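Local atomic coordinates of putative solute-binding component of ABC transporter (Clostridium phytofermentans, PDB entry 4YS6), a protein that probably serves as the solute-binding component of a carbohydrate ABC transporter, and holds beta-D-glucopyranose in its pocket. Residues A122-I127 / A137-Y142. Sequence-based numbering, arbitrary orientation.
Sequences AYDRLI and ATFDNY. With BGC (beta-D-glucopyranose), chain D.
Thr138 crosses Asp124 at about a right angle, its hydroxyl lying against the Asp124 backbone: OG1 donates to Asp124 O at 2.7 Å, in the carbonyl plane and on a lone pair. With OG1 anti to the Thr138 backbone N (chi1 -172°), the hydroxyl also accepts a nearly straight bond (163°) from Asn141 ND2 at 3.0 Å, with OG1 lying close to the plane of the Asn141 amide. These bonds fix the rotation of the Thr138 hydroxyl. One water bridges Asp124 OD1, Asn141 OD1 and, at longer range, Thr138 OG1.

The two segments hold the C-terminal ends of the neighbouring parallel strands 119-123 and 135-139, with a loop after the first and the start of helix 141-155 after the second, in one domain of a periplasmic binding protein fold, where the loops leaving the sheet face the sugar. Ala137 bonds to the residues flanking Tyr123: its N donates to Ala122 O at 3.0 Å, and its O accepts from Asp124 N at 2.7 Å. Beyond this last rung the chain turns sharply, and Asp124 OD2 accepts a hydrogen bond from glucose O2 at 2.8 Å. OD1 faces the edge of the Phe139 ring and forms a salt bridge with Arg50, which probably favours a charged carboxylate. Arg125, extended from CG to NE, brings its guanidinium edge to the sugar, NE meeting glucose O1 at 2.9 Å and NH2 glucose O5 at 3.0 Å, while NH1 donates to Ser100 O.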
loop_
_atom_site.group_PDB
_atom_site.type_symbol
_atom_site.label_atom_id
_atom_site.label_comp_id
_atom_site.label_asym_id
_atom_site.label_seq_id
_atom_site.Cartn_x
_atom_site.Cartn_y
_atom_site.Cartn_z
ATOM N N ALA A 122 -10.594 0.878 -10.780
ATOM C CA ALA A 122 -10.095 0.735 -9.406
ATOM C C ALA A 122 -8.635 1.122 -9.414
ATOM O O ALA A 122 -7.838 0.528 -10.148
ATOM C CB ALA A 122 -10.249 -0.662 -8.919
ATOM N N TYR A 123 -8.291 2.118 -8.605
ATOM C CA TYR A 123 -6.958 2.673 -8.541
ATOM C C TYR A 123 -6.244 2.136 -7.310
ATOM O O TYR A 123 -6.655 2.431 -6.191
ATOM C CB TYR A 123 -7.012 4.214 -8.467
ATOM C CG TYR A 123 -5.659 4.876 -8.547
ATOM C CD1 TYR A 123 -4.847 4.987 -7.431
ATOM C CD2 TYR A 123 -5.202 5.388 -9.744
ATOM C CE1 TYR A 123 -3.588 5.575 -7.517
ATOM C CE2 TYR A 123 -3.966 5.973 -9.852
ATOM C CZ TYR A 123 -3.161 6.071 -8.751
ATOM O OH TYR A 123 -1.932 6.670 -8.882
ATOM N N ASP A 124 -5.187 1.360 -7.561
ATOM C CA ASP A 124 -4.273 0.774 -6.579
ATOM C C ASP A 124 -4.882 -0.307 -5.698
ATOM O O ASP A 124 -4.270 -1.383 -5.550
ATOM C CB ASP A 124 -3.644 1.825 -5.686
ATOM C CG ASP A 124 -2.463 1.263 -4.934
ATOM O OD1 ASP A 124 -1.331 1.243 -5.489
ATOM O OD2 ASP A 124 -2.683 0.744 -3.824
ATOM N N ARG A 125 -6.044 -0.018 -5.119
ATOM C CA ARG A 125 -6.807 -0.963 -4.305
ATOM C C ARG A 125 -7.973 -1.527 -5.082
ATOM O O ARG A 125 -8.665 -0.796 -5.779
ATOM C CB ARG A 125 -7.345 -0.271 -3.058
ATOM C CG ARG A 125 -6.228 0.320 -2.198
ATOM C CD ARG A 125 -6.811 1.268 -1.176
ATOM N NE ARG A 125 -5.792 1.705 -0.206
ATOM C CZ ARG A 125 -6.036 2.518 0.821
ATOM N NH1 ARG A 125 -7.237 3.026 1.007
ATOM N NH2 ARG A 125 -5.069 2.827 1.673
ATOM N N LEU A 126 -8.216 -2.819 -4.964
ATOM C CA LEU A 126 -9.294 -3.420 -5.719
ATOM C C LEU A 126 -10.664 -3.156 -5.042
ATOM O O LEU A 126 -10.808 -3.253 -3.825
ATOM C CB LEU A 126 -9.020 -4.907 -5.899
ATOM C CG LEU A 126 -9.973 -5.673 -6.813
ATOM C CD1 LEU A 126 -9.985 -5.121 -8.221
ATOM C CD2 LEU A 126 -9.642 -7.167 -6.801
ATOM N N ILE A 127 -11.653 -2.812 -5.859
ATOM C CA ILE A 127 -13.036 -2.620 -5.411
ATOM C C ILE A 127 -13.733 -3.968 -5.469
ATOM O O ILE A 127 -13.674 -4.643 -6.498
ATOM C CB ILE A 127 -13.750 -1.578 -6.287
ATOM C CG1 ILE A 127 -13.135 -0.197 -6.037
ATOM C CG2 ILE A 127 -15.252 -1.563 -6.026
ATOM C CD1 ILE A 127 -13.509 0.840 -7.067
ATOM N N ALA A 137 -5.798 -0.934 -11.854
ATOM C CA ALA A 137 -4.407 -0.545 -12.046
ATOM C C ALA A 137 -3.726 -0.530 -10.710
ATOM O O ALA A 137 -4.187 0.144 -9.795
ATOM C CB ALA A 137 -4.313 0.799 -12.657
ATOM N N THR A 138 -2.605 -1.223 -10.589
ATOM C CA THR A 138 -1.939 -1.308 -9.292
ATOM C C THR A 138 -0.469 -1.705 -9.499
ATOM O O THR A 138 -0.009 -1.825 -10.638
ATOM C CB THR A 138 -2.684 -2.308 -8.393
ATOM O OG1 THR A 138 -2.163 -2.259 -7.061
ATOM C CG2 THR A 138 -2.558 -3.716 -8.956
ATOM N N PHE A 139 0.274 -1.837 -8.410
ATOM C CA PHE A 139 1.578 -2.483 -8.445
ATOM C C PHE A 139 1.372 -3.955 -8.131
ATOM O O PHE A 139 0.294 -4.378 -7.702
ATOM C CB PHE A 139 2.555 -1.796 -7.465
ATOM C CG PHE A 139 2.937 -0.426 -7.911
ATOM C CD1 PHE A 139 2.099 0.647 -7.663
ATOM C CD2 PHE A 139 4.101 -0.211 -8.621
ATOM C CE1 PHE A 139 2.413 1.915 -8.121
ATOM C CE2 PHE A 139 4.411 1.074 -9.067
ATOM C CZ PHE A 139 3.557 2.113 -8.830
ATOM N N ASP A 140 2.378 -4.768 -8.394
ATOM C CA ASP A 140 2.259 -6.197 -8.115
ATOM C C ASP A 140 2.349 -6.417 -6.614
ATOM O O ASP A 140 3.450 -6.538 -6.037
ATOM C CB ASP A 140 3.348 -6.947 -8.866
ATOM C CG ASP A 140 3.195 -8.450 -8.776
ATOM O OD1 ASP A 140 2.509 -8.957 -7.870
ATOM O OD2 ASP A 140 3.770 -9.119 -9.644
ATOM N N ASN A 141 1.186 -6.417 -5.962
ATOM C CA ASN A 141 1.140 -6.390 -4.514
ATOM C C ASN A 141 1.643 -7.684 -3.863
ATOM O O ASN A 141 2.302 -7.633 -2.826
ATOM C CB ASN A 141 -0.276 -6.090 -4.061
ATOM C CG ASN A 141 -0.763 -4.776 -4.599
ATOM O OD1 ASN A 141 -0.173 -3.746 -4.308
ATOM N ND2 ASN A 141 -1.771 -4.811 -5.457
ATOM N N TYR A 142 1.397 -8.824 -4.500
ATOM C CA TYR A 142 1.933 -10.078 -3.978
ATOM C C TYR A 142 3.465 -10.023 -3.991
ATOM O O TYR A 142 4.118 -10.431 -3.029
ATOM C CB TYR A 142 1.412 -11.255 -4.788
ATOM C CG TYR A 142 1.903 -12.567 -4.277
ATOM C CD1 TYR A 142 1.268 -13.197 -3.220
ATOM C CD2 TYR A 142 3.014 -13.173 -4.837
ATOM C CE1 TYR A 142 1.728 -14.410 -2.740
ATOM C CE2 TYR A 142 3.471 -14.376 -4.369
ATOM C CZ TYR A 142 2.829 -14.983 -3.323
ATOM O OH TYR A 142 3.319 -16.186 -2.877
HETATM C C2 BGC D . -1.179 0.918 -0.819
HETATM C C3 BGC D . 0.088 1.210 -0.084
HETATM C C4 BGC D . -0.093 2.197 0.991
HETATM C C5 BGC D . -1.217 1.840 1.914
HETATM C C6 BGC D . -1.575 2.931 2.901
HETATM C C1 BGC D . -2.239 0.401 0.175
HETATM O O1 BGC D . -3.371 0.151 -0.389
HETATM O O2 BGC D . -0.950 -0.074 -1.812
HETATM O O3 BGC D . 1.055 1.692 -1.092
HETATM O O4 BGC D . 1.085 2.289 1.830
HETATM O O5 BGC D . -2.397 1.581 1.096
HETATM O O6 BGC D . -1.673 4.201 2.275
HETATM O O HOH W 1 0.182 -1.169 -5.088
#